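Local coordinates for protein putative NADPH:quinone reductase (Bacillus thuringiensis, PDB 3GMS) that is a medium-chain dehydrogenase/reductase family member that probably reduces quinones with NADPH as hydride donor, at residues M39-S47 / D119-N128; A156-I167 / L290-M299. All blocks are in the same frame, centred on the assembly; numbering follows the deposited sequence.

Contact 1 (M39-S47 / D119-N128); sequences MLVRPINPS and DFTAAQMYIN
Val41 presents both of its methyls to the segment 119-128. CG2 lies over one face of the Phe120 ring, 4.2 Å from the ring centroid and 19° off the ring normal, a CH-pi contact displaced toward the rim. Val41 CG1, anti to the backbone N (chi1 174°), reaches Phe120 CD1 and, 3.7 Å away, Ala123 CB. A beta-branched valine suits this place, since one short side chain covers a ring and a methyl together, and alanine is small enough to let the strand come close. Next along, the ring of Pro43 settles on the carbonyl of Ala123, Pro43 CD lying 3.1 Å from Ala123 O.

Strand 34-43 belongs to the GroES-like domain of the medium-chain dehydrogenases, and 119-128 leads from the short helix 119-122, through a type I turn at Ala122-Met125, into helix 127-139. Leu40 and Val41 form a classic beta bulge opposite Val71, and both direct their side chains toward 119-128. Leu40 CD1 thus approaches the carboxylate of Asp119, 3.9 Å from Asp119 OD1; that carboxylate is held by a salt bridge to Arg89 and a hydrogen bond to Tyr332. At the far end Asn45 ND2 passes Ile127 CG1 at 4.1 Å, while that same ND2 is hydrogen-bonded to Glu69, which also takes the backbone N-H of Tyr126. Ser47 OG meets Ile127 CG2 beside it. Within 119-128, Gln124 turns its amide back to Phe120 O: NE2 donates over 3.1 Å, nearly straight at 165° but from above the carbonyl plane.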
loop_
_atom_site.group_PDB
_atom_site.type_symbol
_atom_site.label_atom_id
_atom_site.label_comp_id
_atom_site.label_asym_id
_atom_site.label_seq_id
_atom_site.Cartn_x
_atom_site.Cartn_y
_atom_site.Cartn_z
ATOM N N MET A 39 -17.304 10.256 -0.618
ATOM C CA MET A 39 -15.936 10.196 -0.024
ATOM C C MET A 39 -15.638 11.344 0.948
ATOM O O MET A 39 -16.069 12.485 0.747
ATOM C CB MET A 39 -14.892 10.184 -1.141
ATOM C CG MET A 39 -14.956 8.916 -2.073
ATOM S SD MET A 39 -15.002 7.321 -1.209
ATOM C CE MET A 39 -13.248 7.303 -0.663
ATOM N N LEU A 40 -14.875 11.018 1.998
ATOM C CA LEU A 40 -14.453 11.993 2.981
ATOM C C LEU A 40 -12.993 12.249 2.750
ATOM O O LEU A 40 -12.598 13.399 2.543
ATOM C CB LEU A 40 -14.658 11.451 4.394
ATOM C CG LEU A 40 -16.125 11.178 4.742
ATOM C CD1 LEU A 40 -16.236 10.339 6.010
ATOM C CD2 LEU A 40 -16.852 12.506 4.971
ATOM N N VAL A 41 -12.200 11.168 2.698
ATOM C CA VAL A 41 -10.723 11.326 2.747
ATOM C C VAL A 41 -10.087 10.217 1.907
ATOM O O VAL A 41 -10.448 9.050 2.031
ATOM C CB VAL A 41 -10.175 11.227 4.181
ATOM C CG1 VAL A 41 -8.612 11.247 4.216
ATOM C CG2 VAL A 41 -10.771 12.296 5.103
ATOM N N ARG A 42 -9.133 10.575 1.052
ATOM C CA ARG A 42 -8.269 9.517 0.429
ATOM C C ARG A 42 -6.809 9.935 0.588
ATOM O O ARG A 42 -6.517 11.129 0.453
ATOM C CB ARG A 42 -8.496 9.334 -1.096
ATOM C CG ARG A 42 -9.917 9.567 -1.583
ATOM C CD ARG A 42 -10.110 11.039 -1.909
ATOM N NE ARG A 42 -11.439 11.411 -2.429
ATOM C CZ ARG A 42 -12.117 12.502 -2.067
ATOM N NH1 ARG A 42 -11.682 13.332 -1.120
ATOM N NH2 ARG A 42 -13.303 12.747 -2.636
ATOM N N PRO A 43 -5.895 8.962 0.776
ATOM C CA PRO A 43 -4.476 9.290 0.764
ATOM C C PRO A 43 -4.039 9.448 -0.692
ATOM O O PRO A 43 -4.694 8.941 -1.615
ATOM C CB PRO A 43 -3.844 8.034 1.379
ATOM C CG PRO A 43 -4.667 6.887 0.744
ATOM C CD PRO A 43 -6.121 7.499 0.802
ATOM N N ILE A 44 -2.935 10.160 -0.897
ATOM C CA ILE A 44 -2.221 10.096 -2.153
ATOM C C ILE A 44 -1.055 9.139 -1.947
ATOM O O ILE A 44 -0.030 9.484 -1.354
ATOM C CB ILE A 44 -1.741 11.482 -2.618
ATOM C CG1 ILE A 44 -2.993 12.356 -2.888
ATOM C CG2 ILE A 44 -0.850 11.326 -3.901
ATOM C CD1 ILE A 44 -2.695 13.843 -3.222
ATOM N N ASN A 45 -1.227 7.903 -2.385
ATOM C CA ASN A 45 -0.126 6.958 -2.279
ATOM C C ASN A 45 0.768 7.046 -3.523
ATOM O O ASN A 45 0.264 7.175 -4.624
ATOM C CB ASN A 45 -0.651 5.515 -2.170
ATOM C CG ASN A 45 -1.505 5.264 -0.895
ATOM O OD1 ASN A 45 -1.217 5.798 0.168
ATOM N ND2 ASN A 45 -2.524 4.408 -1.014
ATOM N N PRO A 46 2.107 6.922 -3.357
ATOM C CA PRO A 46 2.954 6.741 -4.547
ATOM C C PRO A 46 2.417 5.690 -5.531
ATOM O O PRO A 46 2.530 5.872 -6.759
ATOM C CB PRO A 46 4.333 6.356 -3.946
ATOM C CG PRO A 46 4.383 7.111 -2.650
ATOM C CD PRO A 46 2.902 6.879 -2.121
ATOM N N SER A 47 1.779 4.625 -5.044
ATOM C CA SER A 47 1.212 3.612 -5.931
ATOM C C SER A 47 -0.056 4.054 -6.691
ATOM O O SER A 47 -0.440 3.437 -7.700
ATOM C CB SER A 47 0.905 2.305 -5.149
ATOM O OG SER A 47 0.025 2.592 -4.076
ATOM N N ASP A 119 -11.139 8.963 10.401
ATOM C CA ASP A 119 -11.132 8.933 8.918
ATOM C C ASP A 119 -9.713 8.795 8.329
ATOM O O ASP A 119 -9.519 8.131 7.312
ATOM C CB ASP A 119 -11.692 10.235 8.328
ATOM C CG ASP A 119 -13.142 10.484 8.685
ATOM O OD1 ASP A 119 -13.898 9.536 8.994
ATOM O OD2 ASP A 119 -13.523 11.656 8.662
ATOM N N PHE A 120 -8.723 9.445 8.933
ATOM C CA PHE A 120 -7.385 9.436 8.327
ATOM C C PHE A 120 -6.644 8.115 8.519
ATOM O O PHE A 120 -5.936 7.619 7.632
ATOM C CB PHE A 120 -6.572 10.637 8.808
ATOM C CG PHE A 120 -7.124 11.926 8.316
ATOM C CD1 PHE A 120 -6.644 12.497 7.126
ATOM C CD2 PHE A 120 -8.166 12.563 9.029
ATOM C CE1 PHE A 120 -7.185 13.716 6.643
ATOM C CE2 PHE A 120 -8.698 13.783 8.573
ATOM C CZ PHE A 120 -8.202 14.368 7.368
ATOM N N THR A 121 -6.907 7.482 9.656
ATOM C CA THR A 121 -6.433 6.126 9.881
ATOM C C THR A 121 -7.159 5.184 8.927
ATOM O O THR A 121 -6.530 4.357 8.261
ATOM C CB THR A 121 -6.654 5.753 11.373
ATOM O OG1 THR A 121 -5.873 6.648 12.162
ATOM C CG2 THR A 121 -6.201 4.304 11.631
ATOM N N ALA A 122 -8.503 5.277 8.864
ATOM C CA ALA A 122 -9.266 4.420 7.976
ATOM C C ALA A 122 -8.842 4.544 6.509
ATOM O O ALA A 122 -8.762 3.552 5.765
ATOM C CB ALA A 122 -10.788 4.741 8.111
ATOM N N ALA A 123 -8.520 5.763 6.117
ATOM C CA ALA A 123 -8.153 6.032 4.743
ATOM C C ALA A 123 -6.821 5.362 4.330
ATOM O O ALA A 123 -6.416 5.437 3.151
ATOM C CB ALA A 123 -8.091 7.567 4.537
ATOM N N GLN A 124 -6.107 4.789 5.303
ATOM C CA GLN A 124 -4.803 4.159 5.074
ATOM C C GLN A 124 -4.823 2.658 5.300
ATOM O O GLN A 124 -3.756 1.987 5.269
ATOM C CB GLN A 124 -3.727 4.802 5.964
ATOM C CG GLN A 124 -3.441 6.270 5.692
ATOM C CD GLN A 124 -2.426 6.769 6.695
ATOM O OE1 GLN A 124 -1.246 6.478 6.568
ATOM N NE2 GLN A 124 -2.893 7.417 7.746
ATOM N N MET A 125 -6.038 2.100 5.456
ATOM C CA MET A 125 -6.193 0.711 5.907
ATOM C C MET A 125 -5.890 -0.372 4.850
ATOM O O MET A 125 -5.616 -1.514 5.208
ATOM C CB MET A 125 -7.615 0.499 6.460
ATOM C CG MET A 125 -7.909 -0.858 7.205
ATOM S SD MET A 125 -7.190 -0.944 8.890
ATOM C CE MET A 125 -8.033 0.395 9.653
ATOM N N TYR A 126 -5.945 -0.006 3.571
ATOM C CA TYR A 126 -5.945 -0.994 2.493
ATOM C C TYR A 126 -4.563 -1.311 1.964
ATOM O O TYR A 126 -3.996 -2.328 2.272
ATOM C CB TYR A 126 -6.875 -0.517 1.387
ATOM C CG TYR A 126 -6.978 -1.380 0.131
ATOM C CD1 TYR A 126 -6.775 -2.785 0.155
ATOM C CD2 TYR A 126 -7.356 -0.777 -1.070
ATOM C CE1 TYR A 126 -6.912 -3.536 -1.021
ATOM C CE2 TYR A 126 -7.506 -1.512 -2.245
ATOM C CZ TYR A 126 -7.285 -2.893 -2.204
ATOM O OH TYR A 126 -7.425 -3.631 -3.362
ATOM N N ILE A 127 -3.978 -0.425 1.176
ATOM C CA ILE A 127 -2.876 -0.856 0.347
ATOM C C ILE A 127 -1.628 -1.333 1.117
ATOM O O ILE A 127 -1.181 -2.451 0.906
ATOM C CB ILE A 127 -2.481 0.277 -0.679
ATOM C CG1 ILE A 127 -3.635 0.495 -1.686
ATOM C CG2 ILE A 127 -1.237 -0.125 -1.455
ATOM C CD1 ILE A 127 -3.894 -0.688 -2.596
ATOM N N ASN A 128 -1.082 -0.483 1.971
ATOM C CA ASN A 128 0.103 -0.853 2.739
ATOM C C ASN A 128 -0.145 -1.937 3.821
ATOM O O ASN A 128 0.664 -2.898 3.878
ATOM C CB ASN A 128 0.817 0.395 3.271
ATOM C CG ASN A 128 1.349 1.238 2.141
ATOM O OD1 ASN A 128 1.879 0.678 1.189
ATOM N ND2 ASN A 128 1.154 2.555 2.194
#

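Contact 2 (A156-I167 / L290-M299); sequences AIGHLFAQLSQI and LVENEQLRFM
The imidazole of His159 has the sulfur of Met299 over one face in one of the two modelled conformers of that methionine, a tentative contact with SD 4.1 Å from the ring centroid and 16° off its normal; the ring also meets that of His181 nearly at a right angle, and its ND1 is bonded to Ser155 O. The Phe298 ring is approached differently, at its edge, where Leu160 CD2 lies 3.8 Å from Phe298 CD1. Helix 156-168 follows strand 147-150 of the parallel Rossmann-type sheet, and the chain leaving helix 277-292 through a Schellman motif at Glu294 runs along it. In the same Met299 conformer, bends at chi2 and chi3 turn the flexible thioether back to the helix, near the small methyl of Ala156.

Further along, leucine and isoleucine provide the apolar cover: Ile167 CD1 fits against Gln295 CB and Leu296 CD1, and its CG2 faces Leu290 CD2. One water donates to Gln295 O and, weakly, to Gln163 O. Buried Gln163 is suited to its place by an amide that can accept from the N-H and donate to the C=O of the same residue, Arg297. Its CG is anti to the carbonyl carbon (chi1 -63°) and the chain runs out extended. Gln163 NE2 donates to Arg297 O at 3.0 Å and to His159 O at 3.2 Å, while OE1 uses an in-plane lone pair to accept from Arg297 N at 2.7 Å.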
loop_
_atom_site.group_PDB
_atom_site.type_symbol
_atom_site.label_atom_id
_atom_site.label_comp_id
_atom_site.label_asym_id
_atom_site.label_seq_id
_atom_site.Cartn_x
_atom_site.Cartn_y
_atom_site.Cartn_z
ATOM N N ALA A 156 6.013 4.058 4.104
ATOM C CA ALA A 156 4.866 3.725 4.929
ATOM C C ALA A 156 4.827 2.238 5.213
ATOM O O ALA A 156 4.588 1.831 6.366
ATOM C CB ALA A 156 3.517 4.138 4.255
ATOM N N ILE A 157 5.011 1.434 4.169
ATOM C CA ILE A 157 4.904 -0.021 4.354
ATOM C C ILE A 157 6.058 -0.545 5.241
ATOM O O ILE A 157 5.843 -1.435 6.060
ATOM C CB ILE A 157 4.746 -0.824 3.038
ATOM C CG1 ILE A 157 4.193 -2.235 3.390
ATOM C CG2 ILE A 157 6.044 -0.899 2.251
ATOM C CD1 ILE A 157 3.885 -3.148 2.174
ATOM N N GLY A 158 7.224 0.064 5.103
ATOM C CA GLY A 158 8.377 -0.255 5.972
ATOM C C GLY A 158 8.061 -0.125 7.456
ATOM O O GLY A 158 8.444 -0.962 8.263
ATOM N N HIS A 159 7.383 0.958 7.824
ATOM C CA HIS A 159 6.974 1.181 9.204
ATOM C C HIS A 159 5.989 0.127 9.656
ATOM O O HIS A 159 5.938 -0.219 10.819
ATOM C CB HIS A 159 6.278 2.532 9.321
ATOM C CG HIS A 159 7.213 3.686 9.303
ATOM N ND1 HIS A 159 8.095 3.920 8.275
ATOM C CD2 HIS A 159 7.361 4.717 10.167
ATOM C CE1 HIS A 159 8.793 5.011 8.530
ATOM N NE2 HIS A 159 8.370 5.512 9.675
ATOM N N LEU A 160 5.203 -0.402 8.726
ATOM C CA LEU A 160 4.283 -1.468 9.083
ATOM C C LEU A 160 4.995 -2.815 9.299
ATOM O O LEU A 160 4.654 -3.569 10.226
ATOM C CB LEU A 160 3.139 -1.594 8.056
ATOM C CG LEU A 160 2.349 -0.293 7.838
ATOM C CD1 LEU A 160 1.232 -0.510 6.847
ATOM C CD2 LEU A 160 1.797 0.272 9.127
ATOM N N PHE A 161 5.962 -3.121 8.445
ATOM C CA PHE A 161 6.733 -4.354 8.629
ATOM C C PHE A 161 7.411 -4.365 10.020
ATOM O O PHE A 161 7.461 -5.397 10.693
ATOM C CB PHE A 161 7.759 -4.507 7.508
ATOM C CG PHE A 161 7.172 -5.010 6.202
ATOM C CD1 PHE A 161 6.581 -6.275 6.116
ATOM C CD2 PHE A 161 7.240 -4.231 5.059
ATOM C CE1 PHE A 161 6.039 -6.734 4.891
ATOM C CE2 PHE A 161 6.710 -4.695 3.836
ATOM C CZ PHE A 161 6.110 -5.971 3.760
ATOM N N ALA A 162 7.890 -3.194 10.452
ATOM C CA ALA A 162 8.529 -3.069 11.782
ATOM C C ALA A 162 7.550 -3.455 12.869
ATOM O O ALA A 162 7.863 -4.239 13.769
ATOM C CB ALA A 162 9.071 -1.664 12.001
ATOM N N GLN A 163 6.322 -2.945 12.781
ATOM C CA GLN A 163 5.319 -3.326 13.754
ATOM C C GLN A 163 4.886 -4.784 13.659
ATOM O O GLN A 163 4.695 -5.452 14.690
ATOM C CB GLN A 163 4.089 -2.403 13.622
ATOM C CG GLN A 163 4.418 -0.938 13.939
ATOM C CD GLN A 163 3.253 -0.028 13.571
ATOM O OE1 GLN A 163 2.281 0.042 14.298
ATOM N NE2 GLN A 163 3.357 0.658 12.421
ATOM N N LEU A 164 4.663 -5.278 12.438
ATOM C CA LEU A 164 4.329 -6.693 12.268
ATOM C C LEU A 164 5.409 -7.648 12.833
ATOM O O LEU A 164 5.079 -8.748 13.296
ATOM C CB LEU A 164 4.066 -7.011 10.800
ATOM C CG LEU A 164 2.710 -6.463 10.322
ATOM C CD1 LEU A 164 2.648 -6.610 8.798
ATOM C CD2 LEU A 164 1.527 -7.176 10.969
ATOM N N SER A 165 6.665 -7.223 12.822
ATOM C CA SER A 165 7.697 -8.099 13.422
ATOM C C SER A 165 7.406 -8.376 14.921
ATOM O O SER A 165 7.663 -9.474 15.421
ATOM C CB SER A 165 9.101 -7.557 13.194
ATOM O OG SER A 165 9.408 -6.455 14.037
ATOM N N GLN A 166 6.871 -7.373 15.618
ATOM C CA GLN A 166 6.514 -7.493 17.028
ATOM C C GLN A 166 5.268 -8.296 17.173
ATOM O O GLN A 166 5.240 -9.211 17.998
ATOM C CB GLN A 166 6.354 -6.115 17.691
ATOM C CG GLN A 166 7.641 -5.304 17.556
ATOM C CD GLN A 166 8.844 -5.995 18.239
ATOM O OE1 GLN A 166 8.714 -6.545 19.329
ATOM N NE2 GLN A 166 10.004 -5.939 17.606
ATOM N N ILE A 167 4.260 -8.006 16.342
ATOM C CA ILE A 167 2.995 -8.750 16.369
ATOM C C ILE A 167 3.167 -10.247 16.046
ATOM O O ILE A 167 2.569 -11.130 16.710
ATOM C CB ILE A 167 1.939 -8.126 15.392
ATOM C CG1 ILE A 167 1.532 -6.718 15.861
ATOM C CG2 ILE A 167 0.683 -9.012 15.301
ATOM C CD1 ILE A 167 0.899 -5.834 14.745
ATOM N N LEU A 290 -6.362 -4.987 14.978
ATOM C CA LEU A 290 -4.967 -4.619 15.268
ATOM C C LEU A 290 -4.804 -3.098 15.462
ATOM O O LEU A 290 -4.074 -2.645 16.362
ATOM C CB LEU A 290 -4.005 -5.102 14.181
ATOM C CG LEU A 290 -3.761 -6.620 14.115
ATOM C CD1 LEU A 290 -2.927 -6.986 12.896
ATOM C CD2 LEU A 290 -3.145 -7.151 15.430
ATOM N N VAL A 291 -5.512 -2.334 14.647
ATOM C CA VAL A 291 -5.530 -0.879 14.810
ATOM C C VAL A 291 -6.260 -0.480 16.098
ATOM O O VAL A 291 -5.752 0.335 16.868
ATOM C CB VAL A 291 -6.141 -0.169 13.591
ATOM C CG1 VAL A 291 -6.209 1.381 13.821
ATOM C CG2 VAL A 291 -5.292 -0.449 12.357
ATOM N N GLU A 292 -7.429 -1.073 16.336
ATOM C CA GLU A 292 -8.211 -0.758 17.551
ATOM C C GLU A 292 -7.400 -1.024 18.808
ATOM O O GLU A 292 -7.444 -0.220 19.746
ATOM C CB GLU A 292 -9.472 -1.576 17.610
ATOM C CG GLU A 292 -10.579 -1.057 16.793
ATOM C CD GLU A 292 -11.728 -2.035 16.723
ATOM O OE1 GLU A 292 -11.489 -3.270 16.769
ATOM O OE2 GLU A 292 -12.866 -1.567 16.601
ATOM N N ASN A 293 -6.660 -2.136 18.822
ATOM C CA ASN A 293 -5.864 -2.552 19.992
ATOM C C ASN A 293 -4.552 -1.812 20.080
ATOM O O ASN A 293 -3.731 -2.108 20.944
ATOM C CB ASN A 293 -5.562 -4.056 19.958
ATOM C CG ASN A 293 -6.801 -4.906 20.060
ATOM O OD1 ASN A 293 -7.905 -4.399 20.300
ATOM N ND2 ASN A 293 -6.642 -6.214 19.830
ATOM N N GLU A 294 -4.326 -0.882 19.159
ATOM C CA GLU A 294 -3.065 -0.133 19.105
ATOM C C GLU A 294 -1.778 -0.960 18.854
ATOM O O GLU A 294 -0.678 -0.511 19.169
ATOM C CB GLU A 294 -2.952 0.790 20.334
ATOM C CG GLU A 294 -4.020 1.912 20.294
ATOM C CD GLU A 294 -4.003 2.848 21.506
ATOM O OE1 GLU A 294 -3.744 2.389 22.636
ATOM O OE2 GLU A 294 -4.290 4.050 21.322
ATOM N N GLN A 295 -1.916 -2.130 18.225
ATOM C CA GLN A 295 -0.767 -2.956 17.807
ATOM C C GLN A 295 -0.206 -2.466 16.483
ATOM O O GLN A 295 0.977 -2.623 16.174
ATOM C CB GLN A 295 -1.191 -4.411 17.686
ATOM C CG GLN A 295 -1.559 -5.014 19.036
ATOM C CD GLN A 295 -2.207 -6.343 18.890
ATOM O OE1 GLN A 295 -3.428 -6.443 18.883
ATOM N NE2 GLN A 295 -1.406 -7.375 18.722
ATOM N N LEU A 296 -1.085 -1.862 15.709
ATOM C CA LEU A 296 -0.731 -1.299 14.428
ATOM C C LEU A 296 -1.119 0.191 14.358
ATOM O O LEU A 296 -2.254 0.536 14.628
ATOM C CB LEU A 296 -1.500 -2.077 13.376
ATOM C CG LEU A 296 -0.938 -2.182 11.971
ATOM C CD1 LEU A 296 0.519 -2.651 11.951
ATOM C CD2 LEU A 296 -1.850 -3.143 11.185
ATOM N N ARG A 297 -0.185 1.058 13.988
ATOM C CA ARG A 297 -0.483 2.475 13.850
ATOM C C ARG A 297 0.012 2.967 12.500
ATOM O O ARG A 297 1.033 2.486 11.997
ATOM C CB ARG A 297 0.217 3.292 14.949
ATOM C CG ARG A 297 -0.258 2.961 16.369
ATOM C CD ARG A 297 0.511 3.806 17.371
ATOM N NE ARG A 297 1.856 3.261 17.560
ATOM C CZ ARG A 297 2.915 3.972 17.944
ATOM N NH1 ARG A 297 2.804 5.275 18.187
ATOM N NH2 ARG A 297 4.091 3.372 18.097
ATOM N N PHE A 298 -0.718 3.914 11.907
ATOM C CA PHE A 298 -0.378 4.318 10.537
ATOM C C PHE A 298 0.373 5.628 10.579
ATOM O O PHE A 298 0.649 6.143 11.679
ATOM C CB PHE A 298 -1.616 4.351 9.614
ATOM C CG PHE A 298 -2.347 3.038 9.513
ATOM C CD1 PHE A 298 -1.666 1.818 9.593
ATOM C CD2 PHE A 298 -3.731 3.015 9.319
ATOM C CE1 PHE A 298 -2.347 0.589 9.521
ATOM C CE2 PHE A 298 -4.407 1.805 9.208
ATOM C CZ PHE A 298 -3.704 0.569 9.310
ATOM N N MET A 299 0.711 6.159 9.399
ATOM C CA MET A 299 1.481 7.396 9.319
ATOM C C MET A 299 0.685 8.617 9.790
ATOM O O MET A 299 -0.512 8.704 9.629
ATOM C CB MET A 299 2.010 7.620 7.899
ATOM C CG MET A 299 2.736 6.441 7.290
ATOM S SD MET A 299 4.429 6.225 7.910
ATOM C CE MET A 299 5.023 7.919 7.881
HETATM O O HOH W 1 3.170 -3.758 17.169
#

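Overall arrangement
Both contacts are partly buried, contact 1 nearer the centre of the chain (about 9 Å from its centre, against 13 Å for contact 2). Contact 1 ties a strand of the GroES-like domain to the chain entering helix 127-139; contact 2 ties a helix of the Rossmann-type domain to the chain leaving helix 277-292. The former joins by apolar packing, with the polar ends of Asn45 and Asp119 held from outside, whereas the latter adds a glutamine gripping a main chain. They share no element, but 119-128 touches both segments of contact 2: Phe298 packs on Thr121, Gln124 NE2 probably bonds Met299 O (3.3 Å), and Asn128 ND2 packs on Ala156 CB.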